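PDB 6UI5: 2-polyprenyl-6-methoxyphenol hydroxylase-like FAD-dependent oxidoreductase from Streptomyces sp. NRRL 11266, which binds flavin-adenine dinucleotide and belongs to the FAD-dependent oxidoreductases related to the aromatic-ring hydroxylases. Local coordinates for residues Met340-Gln343 against Ala344-Ala347; Arg352-Ala355 against Arg356-Glu360; Ile311-Val315 against His316-Pro320. All coordinates share one frame; numbering follows the deposited sequence.

In the fold
Contacts 1 and 2 belong to consecutive helices, 325-346 and 352-365, and meet each other where A347 packs on L354, A355 and M358; both also touch the second subunit. Contact 3 ends helix 295-316 on the other side of the chain's centre, its centre about 37 Å from that of contact 1 and about 50 Å from that of contact 2. Contact 1 is wholly buried and pairs two amides, with I342 beside them about 9 Å from the FAD, whereas contact 2, partly buried, combines an apolar Leu-Met contact with arginines that are more exposed. In contact 3, also partly buried, backbone amides converge on one carbonyl and an indole lies against an alanine methyl.

Contact 1: Met340-Gln343 against Ala344-Ala347; sequences MNIQ and AQLA
The side-chain amides of N341 and Q345 lie nearly in one plane, 15° apart, and meet through Q345 NE2 and N341 OD1, which are 3.0 Å from each other. This is an i to i+4 pairing near the C-terminal end of helix 325-346, with the two side chains running alongside each other and pointing the same way. N341 OD1 lies in the amide plane of Q345, and NE2 approaches it nearly in line with the N341 side-chain C=O (172°), though the N-H itself is bent away from that line. Q345 starts beside its backbone N (chi1 -77°) and then runs extended, which carries its amide level with that of N341.

Both amides are buried and have further partners. N341 ND2 donates to the carbonyl of L337 and to Q295 OE1, Q345 NE2 also donates to N293 OD1, and Q345 OE1 accepts from the backbone N of A76. The pair therefore ties this helix to helix 295-316 and to the chain just beyond strand 69-75, and these bonds should fix which way round each amide sits. Beside it I342 packs on Y290 and Y292, its side chain about 9 Å from the FAD.

Underneath runs the regular helical bonding. Q345 N donates to N341 O at 2.7 Å, so this residue pair is joined through both backbone and side chains, and L346 N donates to I342 O at 2.8 Å. The last turn is less firm, and A347 N reaches Q343 O in a weak bond. M340 and A344 face M361 of the second subunit, while Q343 packs on its Y357. The Q343 chain bends at CG, and its OE1 lies 3.5 Å from L346 CD1.

Contact 2: Arg352-Ala355 against Arg356-Glu360; sequences RPLA and RYMRE
L354 O takes two backbone N-H groups in the first turns of helix 352-365. M358 N lies 3.0 Å from L354 O in an almost straight i to i+4 bond, with an N-H...O angle of 171°, while Y357 N makes a weak bond to the same oxygen at 3.2 Å. The neighbouring bonds, R356 N to R352 O and R359 N to A355 O, continue the alpha-helical pattern.

L354 and M358, one turn apart, pack against each other with their chains crossing at a slant. L354 CG stands anti to its backbone N (chi1 -179°), which places it, and with it CD1, beside M358: CD1 is 3.6 Å from M358 CG and 3.8 Å from M358 SD. L354 and M358 pack on L354 and M358 of the second subunit, each residue against its own counterpart.

The aliphatic part of R359 passes over A355 O, with CG 3.0 Å from that oxygen, before its guanidinium forms a salt bridge with D77. R356 CD lies over one face of the Y357 ring, toward its rim, and Y357 CD2 is 3.4 Å from P353 O. The Y357 hydroxyl makes a weak hydrogen bond to D172 of the second subunit. The chemistry is thus mixed: L354 and M358 meet their counterparts by apolar contact, Y357 adds a weak bond to the second subunit, and R359 ties the helix to its own chain by charge.

Contact 3: Ile311-Val315 against His316-Pro320; sequences IAAEV and HGWAP. Unlike the reference sequence in segment 311-315: E314 (reference Asp).
Backbone bonds converge on A313 O, which receives three weak ones, from the N atoms of G317, W318 and A319. G317 N also donates to E314 O at 3.0 Å, coming from above the carbonyl plane, and H316 N closes the last regular turn on A312 O at 2.8 Å.

Among the aromatic contacts, the A313 methyl sits over one face of the W318 six-membered ring in a CH-pi contact, CB 3.4 Å from the ring centroid and 11° off its normal. W318 CG falls between its own N and carbonyl carbon (chi1 62°), turning the indole back over the helix end. The same indole makes a cation-pi interaction with R450. H316 lays CD2 3.1 Å from A312 O, while its NE2 is hydrogen-bonded to the carbonyl of R24.

Apolar contact also joins A319 to A313, their CB atoms 3.7 Å apart.

At G317 the backbone takes positive phi (86°), where a side chain would press on the preceding carbonyl. Together with the weak bond from W318 N to A313 O and that from G317 N to E314 O, this makes a Schellman motif ending helix 295-316.

Contact 1: Met340-Gln343 against Ala344-Ala347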
loop_
_atom_site.group_PDB
_atom_site.type_symbol
_atom_site.label_atom_id
_atom_site.label_comp_id
_atom_site.label_asym_id
_atom_site.label_seq_id
_atom_site.Cartn_x
_atom_site.Cartn_y
_atom_site.Cartn_z
ATOM N N MET A 340 -3.404 11.072 5.217
ATOM C CA MET A 340 -3.217 9.631 5.107
ATOM C C MET A 340 -1.940 9.307 4.350
ATOM O O MET A 340 -1.075 8.584 4.859
ATOM C CB MET A 340 -4.419 8.992 4.427
ATOM C CG MET A 340 -4.202 7.522 4.092
ATOM S SD MET A 340 -5.095 7.201 2.599
ATOM C CE MET A 340 -4.277 8.347 1.499
ATOM N N ASN A 341 -1.766 9.904 3.166
ATOM C CA ASN A 341 -0.644 9.528 2.310
ATOM C C ASN A 341 0.673 10.176 2.743
ATOM O O ASN A 341 1.739 9.585 2.511
ATOM C CB ASN A 341 -0.958 9.848 0.836
ATOM C CG ASN A 341 -0.512 11.214 0.421
ATOM O OD1 ASN A 341 0.675 11.429 0.130
ATOM N ND2 ASN A 341 -1.466 12.164 0.354
ATOM N N ILE A 342 0.642 11.368 3.360
ATOM C CA ILE A 342 1.867 11.868 3.999
ATOM C C ILE A 342 2.362 10.848 5.013
ATOM O O ILE A 342 3.509 10.393 4.955
ATOM C CB ILE A 342 1.649 13.242 4.660
ATOM C CG1 ILE A 342 1.220 14.316 3.647
ATOM C CG2 ILE A 342 2.913 13.685 5.441
ATOM C CD1 ILE A 342 2.246 14.659 2.651
ATOM N N GLN A 343 1.487 10.444 5.936
ATOM C CA GLN A 343 1.887 9.446 6.924
ATOM C C GLN A 343 2.396 8.183 6.231
ATOM O O GLN A 343 3.396 7.583 6.660
ATOM C CB GLN A 343 0.710 9.127 7.849
ATOM C CG GLN A 343 0.350 10.218 8.850
ATOM C CD GLN A 343 1.479 10.552 9.830
ATOM O OE1 GLN A 343 2.506 11.148 9.466
ATOM N NE2 GLN A 343 1.292 10.146 11.086
ATOM N N ALA A 344 1.740 7.795 5.117
ATOM C CA ALA A 344 2.191 6.629 4.365
ATOM C C ALA A 344 3.573 6.861 3.783
ATOM O O ALA A 344 4.415 5.964 3.812
ATOM C CB ALA A 344 1.204 6.272 3.242
ATOM N N GLN A 345 3.832 8.056 3.257
ATOM C CA GLN A 345 5.193 8.374 2.825
ATOM C C GLN A 345 6.178 8.258 3.984
ATOM O O GLN A 345 7.271 7.703 3.813
ATOM C CB GLN A 345 5.255 9.771 2.191
ATOM C CG GLN A 345 4.711 9.805 0.744
ATOM C CD GLN A 345 4.815 11.188 0.098
ATOM O OE1 GLN A 345 5.924 11.697 -0.129
ATOM N NE2 GLN A 345 3.655 11.816 -0.180
ATOM N N LEU A 346 5.812 8.740 5.178
ATOM C CA LEU A 346 6.768 8.662 6.289
ATOM C C LEU A 346 7.106 7.211 6.626
ATOM O O LEU A 346 8.240 6.912 7.029
ATOM C CB LEU A 346 6.233 9.382 7.529
ATOM C CG LEU A 346 6.287 10.913 7.522
ATOM C CD1 LEU A 346 5.900 11.478 8.885
ATOM C CD2 LEU A 346 7.664 11.411 7.101
ATOM N N ALA A 347 6.157 6.288 6.424
ATOM C CA ALA A 347 6.393 4.910 6.851
ATOM C C ALA A 347 7.344 4.170 5.932
ATOM O O ALA A 347 7.642 3.005 6.206
ATOM C CB ALA A 347 5.076 4.143 6.953
#

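Contact 2: Arg352-Ala355 against Arg356-Glu360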
loop_
_atom_site.group_PDB
_atom_site.type_symbol
_atom_site.label_atom_id
_atom_site.label_comp_id
_atom_site.label_asym_id
_atom_site.label_seq_id
_atom_site.Cartn_x
_atom_site.Cartn_y
_atom_site.Cartn_z
ATOM N N ARG A 352 13.359 2.117 10.798
ATOM C CA ARG A 352 13.944 1.410 9.667
ATOM C C ARG A 352 13.415 -0.015 9.503
ATOM O O ARG A 352 13.423 -0.498 8.363
ATOM C CB ARG A 352 15.476 1.432 9.748
ATOM C CG ARG A 352 16.105 0.109 10.089
ATOM C CD ARG A 352 17.626 0.174 9.999
ATOM N NE ARG A 352 18.208 0.849 11.157
ATOM C CZ ARG A 352 18.702 2.087 11.135
ATOM N NH1 ARG A 352 18.699 2.792 10.003
ATOM N NH2 ARG A 352 19.200 2.624 12.247
ATOM N N PRO A 353 12.992 -0.743 10.552
ATOM C CA PRO A 353 12.316 -2.041 10.296
ATOM C C PRO A 353 11.036 -1.928 9.465
ATOM O O PRO A 353 10.824 -2.702 8.510
ATOM C CB PRO A 353 12.018 -2.567 11.709
ATOM C CG PRO A 353 12.196 -1.371 12.629
ATOM C CD PRO A 353 13.255 -0.551 11.992
ATOM N N LEU A 354 10.147 -1.005 9.843
ATOM C CA LEU A 354 8.957 -0.745 9.050
ATOM C C LEU A 354 9.331 -0.351 7.623
ATOM O O LEU A 354 8.858 -0.959 6.661
ATOM C CB LEU A 354 8.118 0.340 9.728
ATOM C CG LEU A 354 6.798 0.759 9.061
ATOM C CD1 LEU A 354 5.715 -0.366 9.135
ATOM C CD2 LEU A 354 6.273 2.070 9.666
ATOM N N ALA A 355 10.236 0.619 7.467
ATOM C CA ALA A 355 10.593 1.086 6.128
ATOM C C ALA A 355 11.142 -0.039 5.257
ATOM O O ALA A 355 10.896 -0.062 4.044
ATOM C CB ALA A 355 11.606 2.225 6.206
ATOM N N ARG A 356 11.888 -0.977 5.848
ATOM C CA ARG A 356 12.461 -2.063 5.061
ATOM C C ARG A 356 11.388 -2.728 4.202
ATOM O O ARG A 356 11.499 -2.756 2.972
ATOM C CB ARG A 356 13.141 -3.081 5.979
ATOM C CG ARG A 356 13.435 -4.406 5.310
ATOM C CD ARG A 356 14.093 -5.379 6.289
ATOM N NE ARG A 356 15.553 -5.475 6.163
ATOM C CZ ARG A 356 16.169 -6.152 5.194
ATOM N NH1 ARG A 356 15.461 -6.779 4.259
ATOM N NH2 ARG A 356 17.492 -6.199 5.150
ATOM N N TYR A 357 10.294 -3.182 4.834
ATOM C CA TYR A 357 9.272 -3.946 4.124
ATOM C C TYR A 357 8.262 -3.047 3.418
ATOM O O TYR A 357 7.819 -3.386 2.312
ATOM C CB TYR A 357 8.559 -4.913 5.081
ATOM C CG TYR A 357 9.526 -5.814 5.804
ATOM C CD1 TYR A 357 10.241 -6.788 5.110
ATOM C CD2 TYR A 357 9.760 -5.668 7.171
ATOM C CE1 TYR A 357 11.157 -7.600 5.755
ATOM C CE2 TYR A 357 10.679 -6.479 7.830
ATOM C CZ TYR A 357 11.372 -7.440 7.109
ATOM O OH TYR A 357 12.280 -8.250 7.720
ATOM N N MET A 358 7.877 -1.905 4.028
ATOM C CA MET A 358 6.938 -0.997 3.365
ATOM C C MET A 358 7.483 -0.444 2.054
ATOM O O MET A 358 6.692 -0.014 1.212
ATOM C CB MET A 358 6.531 0.196 4.239
ATOM C CG MET A 358 6.081 -0.147 5.598
ATOM S SD MET A 358 4.631 -1.248 5.604
ATOM C CE MET A 358 3.573 -0.636 4.288
ATOM N N ARG A 359 8.804 -0.439 1.871
ATOM C CA ARG A 359 9.391 0.008 0.612
ATOM C C ARG A 359 9.293 -1.072 -0.445
ATOM O O ARG A 359 8.992 -0.780 -1.608
ATOM C CB ARG A 359 10.857 0.394 0.795
ATOM C CG ARG A 359 11.086 1.682 1.555
ATOM C CD ARG A 359 12.580 1.928 1.682
ATOM N NE ARG A 359 13.141 2.172 0.366
ATOM C CZ ARG A 359 13.227 3.379 -0.176
ATOM N NH1 ARG A 359 12.806 4.436 0.506
ATOM N NH2 ARG A 359 13.731 3.527 -1.394
ATOM N N GLU A 360 9.598 -2.311 -0.061
ATOM C CA GLU A 360 9.325 -3.431 -0.944
ATOM C C GLU A 360 7.847 -3.468 -1.322
ATOM O O GLU A 360 7.510 -3.654 -2.494
ATOM C CB GLU A 360 9.785 -4.739 -0.286
ATOM C CG GLU A 360 11.322 -4.890 -0.300
ATOM C CD GLU A 360 11.835 -6.207 0.283
ATOM O OE1 GLU A 360 11.009 -7.097 0.577
ATOM O OE2 GLU A 360 13.072 -6.347 0.457
#

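Contact 3: Ile311-Val315 against His316-Pro320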
loop_
_atom_site.group_PDB
_atom_site.type_symbol
_atom_site.label_atom_id
_atom_site.label_comp_id
_atom_site.label_asym_id
_atom_site.label_seq_id
_atom_site.Cartn_x
_atom_site.Cartn_y
_atom_site.Cartn_z
ATOM N N ILE A 311 -19.948 30.380 0.303
ATOM C CA ILE A 311 -20.343 31.476 1.183
ATOM C C ILE A 311 -20.911 32.626 0.363
ATOM O O ILE A 311 -21.952 33.207 0.711
ATOM C CB ILE A 311 -19.166 31.965 2.054
ATOM C CG1 ILE A 311 -19.019 31.146 3.319
ATOM C CG2 ILE A 311 -19.435 33.396 2.488
ATOM C CD1 ILE A 311 -17.867 31.584 4.149
ATOM N N ALA A 312 -20.237 32.986 -0.738
ATOM C CA ALA A 312 -20.740 34.111 -1.529
ATOM C C ALA A 312 -22.150 33.835 -2.035
ATOM O O ALA A 312 -23.025 34.712 -1.980
ATOM C CB ALA A 312 -19.807 34.420 -2.698
ATOM N N ALA A 313 -22.396 32.605 -2.497
ATOM C CA ALA A 313 -23.737 32.226 -2.926
ATOM C C ALA A 313 -24.745 32.383 -1.796
ATOM O O ALA A 313 -25.855 32.885 -2.012
ATOM C CB ALA A 313 -23.746 30.786 -3.444
ATOM N N GLU A 314 -24.391 31.945 -0.590
ATOM C CA GLU A 314 -25.322 32.095 0.521
ATOM C C GLU A 314 -25.591 33.561 0.811
ATOM O O GLU A 314 -26.744 33.962 1.007
ATOM C CB GLU A 314 -24.792 31.402 1.766
ATOM C CG GLU A 314 -25.692 31.622 2.956
ATOM C CD GLU A 314 -26.927 30.756 2.923
ATOM O OE1 GLU A 314 -27.950 31.173 3.519
ATOM O OE2 GLU A 314 -26.865 29.665 2.303
ATOM N N VAL A 315 -24.541 34.380 0.828
ATOM C CA VAL A 315 -24.741 35.817 0.981
ATOM C C VAL A 315 -25.708 36.320 -0.085
ATOM O O VAL A 315 -26.698 37.010 0.206
ATOM C CB VAL A 315 -23.391 36.555 0.919
ATOM C CG1 VAL A 315 -23.608 38.032 1.029
ATOM C CG2 VAL A 315 -22.445 36.045 2.013
ATOM N N HIS A 316 -25.453 35.951 -1.337
ATOM C CA HIS A 316 -26.306 36.495 -2.382
ATOM C C HIS A 316 -27.686 35.851 -2.400
ATOM O O HIS A 316 -28.550 36.312 -3.145
ATOM C CB HIS A 316 -25.613 36.368 -3.741
ATOM C CG HIS A 316 -24.329 37.138 -3.830
ATOM N ND1 HIS A 316 -24.215 38.449 -3.417
ATOM C CD2 HIS A 316 -23.098 36.775 -4.265
ATOM C CE1 HIS A 316 -22.974 38.863 -3.602
ATOM N NE2 HIS A 316 -22.274 37.867 -4.113
ATOM N N GLY A 317 -27.929 34.827 -1.584
ATOM C CA GLY A 317 -29.263 34.299 -1.415
ATOM C C GLY A 317 -29.688 33.250 -2.421
ATOM O O GLY A 317 -30.833 32.777 -2.360
ATOM N N TRP A 318 -28.814 32.856 -3.338
ATOM C CA TRP A 318 -29.186 31.857 -4.319
ATOM C C TRP A 318 -28.588 30.491 -4.041
ATOM O O TRP A 318 -28.898 29.542 -4.767
ATOM C CB TRP A 318 -28.801 32.322 -5.729
ATOM C CG TRP A 318 -27.353 32.564 -6.033
ATOM C CD1 TRP A 318 -26.743 33.783 -6.199
ATOM C CD2 TRP A 318 -26.343 31.576 -6.285
ATOM N NE1 TRP A 318 -25.412 33.611 -6.510
ATOM C CE2 TRP A 318 -25.143 32.266 -6.570
ATOM C CE3 TRP A 318 -26.327 30.184 -6.269
ATOM C CZ2 TRP A 318 -23.952 31.603 -6.861
ATOM C CZ3 TRP A 318 -25.129 29.524 -6.535
ATOM C CH2 TRP A 318 -23.963 30.235 -6.833
ATOM N N ALA A 319 -27.754 30.370 -3.023
ATOM C CA ALA A 319 -27.216 29.074 -2.649
ATOM C C ALA A 319 -28.359 28.096 -2.391
ATOM O O ALA A 319 -29.340 28.466 -1.734
ATOM C CB ALA A 319 -26.350 29.204 -1.395
ATOM N N PRO A 320 -28.292 26.870 -2.910
ATOM C CA PRO A 320 -29.192 25.815 -2.422
ATOM C C PRO A 320 -28.994 25.574 -0.933
ATOM O O PRO A 320 -27.981 25.952 -0.342
ATOM C CB PRO A 320 -28.789 24.573 -3.239
ATOM C CG PRO A 320 -28.114 25.109 -4.455
ATOM C CD PRO A 320 -27.450 26.420 -4.030
#